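Local coordinates for endopolygalacturonase (Chondrostereum purpureum, PDB 1K5C), which probably hydrolyses the alpha-1,4 linkages between galacturonosyl units inside polygalacturonate chains, as a family 28 glycoside hydrolase of the endopolygalacturonase type, at residues Ala293-Trp307 with Gly316-Thr330. Residues are numbered along the deposited sequence; the frame is centred on the assembly and turned at random.
Sequences ATRVTVECGNCSGNW and GGKAGTIKSDKAKIT
Asp325 OD2 is gripped by two donors: Cys303 N reaches it on the anti side at 3.0 Å, and the Lys326 NZ salt bridge uses its syn lone pair at 2.8 Å. This carboxylate ties the type II' turn 324-327 to the start of strand 303-304, after the loop that the Cys300-Cys303 disulfide closes, near the C-terminal end of this family's right-handed parallel beta-helix. The parallel pairing appears in two ladders: Val298 with Ile322 and Glu299 with Lys323, then, shifted by two, Asn306 with Lys328 and Trp307 with Ile329. At the end of this turn, Ala327 CB sits over the five-membered ring of Trp307, 3.7 Å from its centroid and 17° off the normal, a CH-pi contact. Trp307 NE1 fixes the indole further, donating to Ser304 O at 2.8 Å from above the carbonyl plane. Val298 CG2 and Ile329 CD1 meet tip to tip at 4.0 Å, bridging the two ladders. Arg295, bent at chi3 (-66°), sends NH1 to Gly316 O at 2.9 Å, nearly straight and in the guanidinium plane, while Ala319 N lies over one face; Leu335 OXT completes a salt bridge through NH2. A leucine in place of Arg295 would probably leave the Leu335 carboxylate without this charged mate and Gly316 O without this donor. Nearby, Thr294 CG2 presses on Gly320 CA at 3.3 Å, closer than a methyl and a methylene normally come.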
ATOM      1  N   ALA A 293     -23.345   3.453   3.917  1.00 14.65           N
ATOM      2  CA  ALA A 293     -22.032   3.887   4.363  1.00 14.31           C
ATOM      3  C   ALA A 293     -22.121   5.178   5.170  1.00 13.65           C
ATOM      4  O   ALA A 293     -23.134   5.895   5.141  1.00 14.88           O
ATOM      5  CB  ALA A 293     -21.146   4.113   3.148  1.00 14.38           C
ATOM      6  N   THR A 294     -21.029   5.464   5.872  1.00 13.28           N
ATOM      7  CA  THR A 294     -20.807   6.734   6.568  1.00 13.20           C
ATOM      8  C   THR A 294     -19.891   7.622   5.739  1.00 12.34           C
ATOM      9  O   THR A 294     -18.918   7.139   5.147  1.00 13.29           O
ATOM     10  CB  THR A 294     -20.196   6.458   7.944  1.00 13.54           C
ATOM     11  OG1 THR A 294     -21.136   5.694   8.722  1.00 15.36           O
ATOM     12  CG2 THR A 294     -19.861   7.727   8.690  1.00 15.13           C
ATOM     13  N   ARG A 295     -20.183   8.919   5.678  1.00 12.52           N
ATOM     14  CA  ARG A 295     -19.338   9.861   4.918  1.00 12.19           C
ATOM     15  C   ARG A 295     -17.962  10.049   5.566  1.00 11.72           C
ATOM     16  O   ARG A 295     -16.958   9.600   5.004  1.00 11.93           O
ATOM     17  CB  ARG A 295     -20.076  11.192   4.711  1.00 12.35           C
ATOM     18  CG  ARG A 295     -21.285  11.017   3.739  1.00 12.97           C
ATOM     19  CD  ARG A 295     -21.904  12.339   3.380  1.00 13.98           C
ATOM     20  NE  ARG A 295     -22.559  13.108   4.442  1.00 14.22           N
ATOM     21  CZ  ARG A 295     -23.846  12.885   4.780  1.00 14.37           C
ATOM     22  NH1 ARG A 295     -24.572  11.911   4.246  1.00 15.16           N
ATOM     23  NH2 ARG A 295     -24.412  13.652   5.719  1.00 17.67           N
ATOM     24  N   VAL A 296     -17.928  10.706   6.721  1.00 12.31           N
ATOM     25  CA  VAL A 296     -16.653  11.006   7.400  1.00 12.51           C
ATOM     26  C   VAL A 296     -16.788  10.764   8.891  1.00 12.30           C
ATOM     27  O   VAL A 296     -17.688  11.311   9.533  1.00 13.00           O
ATOM     28  CB  VAL A 296     -16.294  12.486   7.167  1.00 12.80           C
ATOM     29  CG1 VAL A 296     -15.065  12.899   7.993  1.00 14.29           C
ATOM     30  CG2 VAL A 296     -16.079  12.796   5.693  1.00 13.93           C
ATOM     31  N   THR A 297     -15.846  10.017   9.454  1.00 12.25           N
ATOM     32  CA  THR A 297     -15.682   9.954  10.907  1.00 12.56           C
ATOM     33  C   THR A 297     -14.209  10.257  11.237  1.00 11.62           C
ATOM     34  O   THR A 297     -13.303   9.680  10.616  1.00 12.03           O
ATOM     35  CB  THR A 297     -16.128   8.622  11.509  1.00 12.87           C
ATOM     36  OG1 THR A 297     -17.592   8.672  11.499  1.00 14.35           O
ATOM     37  CG2 THR A 297     -15.653   8.367  12.939  1.00 13.87           C
ATOM     38  N   VAL A 298     -14.029  11.135  12.220  1.00 11.45           N
ATOM     39  CA  VAL A 298     -12.729  11.428  12.816  1.00 11.59           C
ATOM     40  C   VAL A 298     -12.863  11.077  14.296  1.00 11.20           C
ATOM     41  O   VAL A 298     -13.744  11.632  14.967  1.00 11.88           O
ATOM     42  CB  VAL A 298     -12.355  12.915  12.642  1.00 11.67           C
ATOM     43  CG1 VAL A 298     -11.064  13.215  13.408  1.00 12.27           C
ATOM     44  CG2 VAL A 298     -12.234  13.255  11.150  1.00 12.26           C
ATOM     45  N   GLU A 299     -12.004  10.165  14.774  1.00 11.31           N
ATOM     46  CA  GLU A 299     -12.021   9.697  16.169  1.00 11.24           C
ATOM     47  C   GLU A 299     -10.618   9.861  16.737  1.00 10.96           C
ATOM     48  O   GLU A 299      -9.781   8.973  16.659  1.00 11.61           O
ATOM     49  CB  GLU A 299     -12.510   8.233  16.218  1.00 12.37           C
ATOM     50  CG  GLU A 299     -12.545   7.675  17.643  1.00 13.17           C
ATOM     51  CD  GLU A 299     -13.814   7.962  18.408  1.00 14.87           C
ATOM     52  OE1 GLU A 299     -14.659   8.732  17.950  1.00 17.76           O
ATOM     53  OE2 GLU A 299     -13.978   7.367  19.509  1.00 16.36           O
ATOM     54  N   CYS A 300     -10.384  11.031  17.320  1.00 11.38           N
ATOM     55  CA  CYS A 300      -9.076  11.399  17.859  1.00 11.60           C
ATOM     56  C   CYS A 300      -9.074  11.349  19.380  1.00 11.72           C
ATOM     57  O   CYS A 300      -9.921  11.974  20.031  1.00 13.57           O
ATOM     58  CB  CYS A 300      -8.704  12.856  17.509  1.00 12.37           C
ATOM     59  SG  CYS A 300      -8.271  13.126  15.774  1.00 12.19           S
ATOM     60  N   GLY A 301      -8.036  10.690  19.938  1.00 11.23           N
ATOM     61  CA  GLY A 301      -7.610  10.944  21.315  1.00 11.97           C
ATOM     62  C   GLY A 301      -6.547  11.997  21.380  1.00 11.46           C
ATOM     63  O   GLY A 301      -6.405  12.629  22.456  1.00 12.75           O
ATOM     64  N   ASN A 302      -5.764  12.238  20.317  1.00 11.35           N
ATOM     65  CA  ASN A 302      -4.701  13.224  20.365  1.00 10.98           C
ATOM     66  C   ASN A 302      -4.424  13.681  18.918  1.00 10.89           C
ATOM     67  O   ASN A 302      -3.729  12.975  18.159  1.00 11.22           O
ATOM     68  CB  ASN A 302      -3.453  12.635  21.034  1.00 11.55           C
ATOM     69  CG  ASN A 302      -2.338  13.658  21.181  1.00 11.75           C
ATOM     70  OD1 ASN A 302      -2.511  14.847  20.853  1.00 12.96           O
ATOM     71  ND2 ASN A 302      -1.190  13.193  21.702  1.00 11.96           N
ATOM     72  N   CYS A 303      -5.007  14.821  18.542  1.00 11.10           N
ATOM     73  CA  CYS A 303      -4.802  15.372  17.189  1.00 10.84           C
ATOM     74  C   CYS A 303      -4.610  16.876  17.327  1.00 10.94           C
ATOM     75  O   CYS A 303      -5.222  17.487  18.209  1.00 11.72           O
ATOM     76  CB  CYS A 303      -6.028  15.143  16.293  1.00 11.85           C
ATOM     77  SG  CYS A 303      -6.239  13.363  15.908  1.00 11.63           S
ATOM     78  N   SER A 304      -3.786  17.448  16.443  1.00 11.20           N
ATOM     79  CA  SER A 304      -3.435  18.844  16.499  1.00 11.11           C
ATOM     80  C   SER A 304      -3.377  19.459  15.092  1.00 11.08           C
ATOM     81  O   SER A 304      -3.144  18.765  14.083  1.00 11.78           O
ATOM     82  CB  SER A 304      -2.049  19.031  17.141  1.00 11.58           C
ATOM     83  OG  SER A 304      -2.135  18.797  18.553  1.00 12.56           O
ATOM     84  N   GLY A 305      -3.490  20.783  15.049  1.00 11.82           N
ATOM     85  CA  GLY A 305      -3.263  21.575  13.856  1.00 12.53           C
ATOM     86  C   GLY A 305      -4.565  22.142  13.277  1.00 11.71           C
ATOM     87  O   GLY A 305      -5.668  21.892  13.740  1.00 13.10           O
ATOM     88  N   ASN A 306      -4.339  22.956  12.224  1.00 12.76           N
ATOM     89  CA  ASN A 306      -5.460  23.565  11.459  1.00 13.01           C
ATOM     90  C   ASN A 306      -5.614  22.733  10.212  1.00 13.03           C
ATOM     91  O   ASN A 306      -4.869  22.884   9.238  1.00 15.65           O
ATOM     92  CB  ASN A 306      -5.118  25.004  11.111  1.00 15.41           C
ATOM     93  CG  ASN A 306      -5.016  25.842  12.398  1.00 18.89           C
ATOM     94  OD1 ASN A 306      -5.962  25.875  13.177  1.00 22.08           O
ATOM     95  ND2 ASN A 306      -3.871  26.438  12.616  1.00 28.25           N
ATOM     96  N   TRP A 307      -6.576  21.801  10.284  1.00 11.88           N
ATOM     97  CA  TRP A 307      -6.801  20.842   9.178  1.00 11.41           C
ATOM     98  C   TRP A 307      -7.689  21.542   8.167  1.00 11.61           C
ATOM     99  O   TRP A 307      -8.905  21.747   8.394  1.00 12.83           O
ATOM    100  CB  TRP A 307      -7.481  19.597   9.736  1.00 11.68           C
ATOM    101  CG  TRP A 307      -6.620  18.774  10.660  1.00 11.57           C
ATOM    102  CD1 TRP A 307      -5.451  19.130  11.293  1.00 11.64           C
ATOM    103  CD2 TRP A 307      -6.909  17.414  11.042  1.00 11.61           C
ATOM    104  NE1 TRP A 307      -4.975  18.023  12.050  1.00 11.84           N
ATOM    105  CE2 TRP A 307      -5.873  16.988  11.926  1.00 12.03           C
ATOM    106  CE3 TRP A 307      -7.946  16.500  10.747  1.00 12.07           C
ATOM    107  CZ2 TRP A 307      -5.873  15.709  12.491  1.00 12.44           C
ATOM    108  CZ3 TRP A 307      -7.930  15.237  11.315  1.00 13.49           C
ATOM    109  CH2 TRP A 307      -6.897  14.840  12.178  1.00 13.46           C
ATOM    110  N   GLY A 316     -23.585  11.058  -0.284  1.00 14.10           N
ATOM    111  CA  GLY A 316     -24.163   9.726  -0.133  1.00 14.18           C
ATOM    112  C   GLY A 316     -24.244   9.307   1.351  1.00 13.51           C
ATOM    113  O   GLY A 316     -23.686   9.962   2.249  1.00 13.74           O
ATOM    114  N   GLY A 317     -24.889   8.160   1.591  1.00 14.12           N
ATOM    115  CA  GLY A 317     -24.820   7.551   2.914  1.00 14.57           C
ATOM    116  C   GLY A 317     -25.340   8.469   3.997  1.00 14.15           C
ATOM    117  O   GLY A 317     -26.307   9.246   3.815  1.00 15.33           O
ATOM    118  N   LYS A 318     -24.740   8.345   5.183  1.00 14.30           N
ATOM    119  CA  LYS A 318     -25.149   9.097   6.371  1.00 14.67           C
ATOM    120  C   LYS A 318     -23.955   9.809   6.973  1.00 14.45           C
ATOM    121  O   LYS A 318     -22.788   9.511   6.702  1.00 13.97           O
ATOM    122  CB  LYS A 318     -25.770   8.183   7.404  1.00 17.03           C
ATOM    123  CG  LYS A 318     -24.800   7.224   8.059  1.00 17.45           C
ATOM    124  CD  LYS A 318     -25.464   6.361   9.121  1.00 22.50           C
ATOM    125  CE  LYS A 318     -24.522   5.376   9.751  1.00 27.43           C
ATOM    126  NZ  LYS A 318     -25.233   4.511  10.735  1.00 31.96           N
ATOM    127  N   ALA A 319     -24.256  10.808   7.807  1.00 15.23           N
ATOM    128  CA  ALA A 319     -23.209  11.530   8.502  1.00 15.32           C
ATOM    129  C   ALA A 319     -22.487  10.652   9.492  1.00 14.41           C
ATOM    130  O   ALA A 319     -23.100   9.845  10.171  1.00 15.72           O
ATOM    131  CB  ALA A 319     -23.872  12.681   9.308  1.00 17.94           C
ATOM    132  N   GLY A 320     -21.197  10.868   9.636  1.00 14.66           N
ATOM    133  CA  GLY A 320     -20.414  10.252  10.725  1.00 15.03           C
ATOM    134  C   GLY A 320     -20.300  11.211  11.909  1.00 14.86           C
ATOM    135  O   GLY A 320     -21.194  12.055  12.140  1.00 15.48           O
ATOM    136  N   THR A 321     -19.229  11.021  12.679  1.00 13.74           N
ATOM    137  CA  THR A 321     -19.006  11.839  13.877  1.00 14.10           C
ATOM    138  C   THR A 321     -17.600  12.408  13.818  1.00 13.45           C
ATOM    139  O   THR A 321     -16.660  11.789  13.305  1.00 12.91           O
ATOM    140  CB  THR A 321     -19.185  11.005  15.156  1.00 14.83           C
ATOM    141  OG1 THR A 321     -18.355   9.824  15.142  1.00 15.74           O
ATOM    142  CG2 THR A 321     -20.650  10.540  15.312  1.00 17.81           C
ATOM    143  N   ILE A 322     -17.464  13.628  14.392  1.00 13.96           N
ATOM    144  CA  ILE A 322     -16.172  14.315  14.427  1.00 13.48           C
ATOM    145  C   ILE A 322     -15.778  14.572  15.867  1.00 13.19           C
ATOM    146  O   ILE A 322     -16.438  15.351  16.584  1.00 15.60           O
ATOM    147  CB  ILE A 322     -16.213  15.663  13.686  1.00 15.28           C
ATOM    148  CG1 ILE A 322     -16.665  15.549  12.222  1.00 15.93           C
ATOM    149  CG2 ILE A 322     -14.844  16.385  13.819  1.00 15.71           C
ATOM    150  CD1 ILE A 322     -15.678  14.768  11.413  1.00 15.88           C
ATOM    151  N   LYS A 323     -14.677  13.961  16.279  1.00 12.65           N
ATOM    152  CA  LYS A 323     -14.050  14.138  17.594  1.00 12.50           C
ATOM    153  C   LYS A 323     -12.600  14.414  17.233  1.00 12.09           C
ATOM    154  O   LYS A 323     -11.789  13.486  17.063  1.00 12.64           O
ATOM    155  CB  LYS A 323     -14.247  12.896  18.459  1.00 13.77           C
ATOM    156  CG  LYS A 323     -15.708  12.733  18.829  1.00 17.79           C
ATOM    157  CD  LYS A 323     -15.848  11.597  19.842  1.00 24.23           C
ATOM    158  CE  LYS A 323     -17.324  11.242  20.074  1.00 30.09           C
ATOM    159  NZ  LYS A 323     -17.365  10.224  21.161  1.00 35.69           N
ATOM    160  N   SER A 324     -12.258  15.691  17.067  1.00 11.99           N
ATOM    161  CA  SER A 324     -10.936  16.053  16.539  1.00 12.23           C
ATOM    162  C   SER A 324      -9.942  16.499  17.563  1.00 11.51           C
ATOM    163  O   SER A 324      -8.838  16.937  17.206  1.00 11.69           O
ATOM    164  CB  SER A 324     -11.049  17.122  15.435  1.00 13.91           C
ATOM    165  OG  SER A 324     -11.493  18.341  15.937  1.00 15.14           O
ATOM    166  N   ASP A 325     -10.270  16.399  18.854  1.00 12.01           N
ATOM    167  CA  ASP A 325      -9.328  16.761  19.912  1.00 11.70           C
ATOM    168  C   ASP A 325      -8.883  18.203  19.736  1.00 11.67           C
ATOM    169  O   ASP A 325      -9.726  19.100  19.645  1.00 13.15           O
ATOM    170  CB  ASP A 325      -8.238  15.719  20.069  1.00 11.70           C
ATOM    171  CG  ASP A 325      -7.311  16.006  21.236  1.00 11.31           C
ATOM    172  OD1 ASP A 325      -7.836  16.136  22.359  1.00 13.24           O
ATOM    173  OD2 ASP A 325      -6.083  16.101  21.021  1.00 11.56           O
ATOM    174  N   LYS A 326      -7.587  18.471  19.686  1.00 11.37           N
ATOM    175  CA  LYS A 326      -7.110  19.861  19.582  1.00 11.51           C
ATOM    176  C   LYS A 326      -7.154  20.379  18.153  1.00 11.89           C
ATOM    177  O   LYS A 326      -6.998  21.611  17.933  1.00 13.79           O
ATOM    178  CB  LYS A 326      -5.653  19.951  20.091  1.00 11.51           C
ATOM    179  CG  LYS A 326      -5.519  19.680  21.602  1.00 11.90           C
ATOM    180  CD  LYS A 326      -4.076  19.540  22.006  1.00 12.79           C
ATOM    181  CE  LYS A 326      -3.436  18.177  21.740  1.00 12.36           C
ATOM    182  NZ  LYS A 326      -4.069  17.123  22.598  1.00 12.28           N
ATOM    183  N   ALA A 327      -7.305  19.501  17.166  1.00 11.58           N
ATOM    184  CA  ALA A 327      -7.294  19.939  15.768  1.00 11.79           C
ATOM    185  C   ALA A 327      -8.588  20.667  15.444  1.00 11.76           C
ATOM    186  O   ALA A 327      -9.674  20.350  15.973  1.00 13.03           O
ATOM    187  CB  ALA A 327      -7.136  18.748  14.831  1.00 12.20           C
ATOM    188  N   LYS A 328      -8.440  21.665  14.567  1.00 12.23           N
ATOM    189  CA  LYS A 328      -9.612  22.415  14.055  1.00 12.67           C
ATOM    190  C   LYS A 328      -9.790  22.059  12.607  1.00 12.13           C
ATOM    191  O   LYS A 328      -8.867  22.318  11.805  1.00 12.87           O
ATOM    192  CB  LYS A 328      -9.377  23.926  14.207  1.00 15.95           C
ATOM    193  CG  LYS A 328      -9.277  24.376  15.676  1.00 25.06           C
ATOM    194  CD  LYS A 328      -9.015  25.882  15.722  1.00 40.81           C
ATOM    195  CE  LYS A 328      -7.559  26.295  15.831  1.00 61.80           C
ATOM    196  NZ  LYS A 328      -7.219  27.489  14.966  1.00 53.97           N
ATOM    197  N   ILE A 329     -10.926  21.427  12.241  1.00 12.75           N
ATOM    198  CA  ILE A 329     -11.166  21.057  10.844  1.00 13.23           C
ATOM    199  C   ILE A 329     -12.032  22.113  10.184  1.00 14.47           C
ATOM    200  O   ILE A 329     -13.137  22.431  10.679  1.00 18.82           O
ATOM    201  CB  ILE A 329     -11.814  19.650  10.754  1.00 14.22           C
ATOM    202  CG1 ILE A 329     -10.984  18.601  11.486  1.00 15.45           C
ATOM    203  CG2 ILE A 329     -12.064  19.342   9.295  1.00 18.27           C
ATOM    204  CD1 ILE A 329     -11.561  17.218  11.543  1.00 18.29           C
ATOM    205  N   THR A 330     -11.562  22.720   9.107  0.64 13.72           N
ATOM    206  CA  THR A 330     -12.268  23.748   8.310  0.64 16.94           C
ATOM    207  C   THR A 330     -12.663  23.088   6.990  0.64 15.23           C
ATOM    208  O   THR A 330     -11.796  22.652   6.243  0.64 14.68           O
ATOM    209  CB  THR A 330     -11.298  24.920   7.990  0.64 23.20           C
ATOM    210  OG1 THR A 330     -10.907  25.568   9.173  0.64 21.75           O
ATOM    211  CG2 THR A 330     -11.965  25.982   7.142  0.64 24.08           C
TER
HETATM  212  O   HOH W   1     -20.006  12.819   7.681  1.00 14.21           O
HETATM  213  O   HOH W   2     -15.966  10.394  16.157  1.00 14.49           O
HETATM  214  O   HOH W   3     -17.240   7.907  18.885  1.00 27.34           O
HETATM  215  O   HOH W   4     -14.887   8.866  21.595  1.00 32.52           O
HETATM  216  O   HOH W   5      -3.814  22.263  17.427  1.00 15.22           O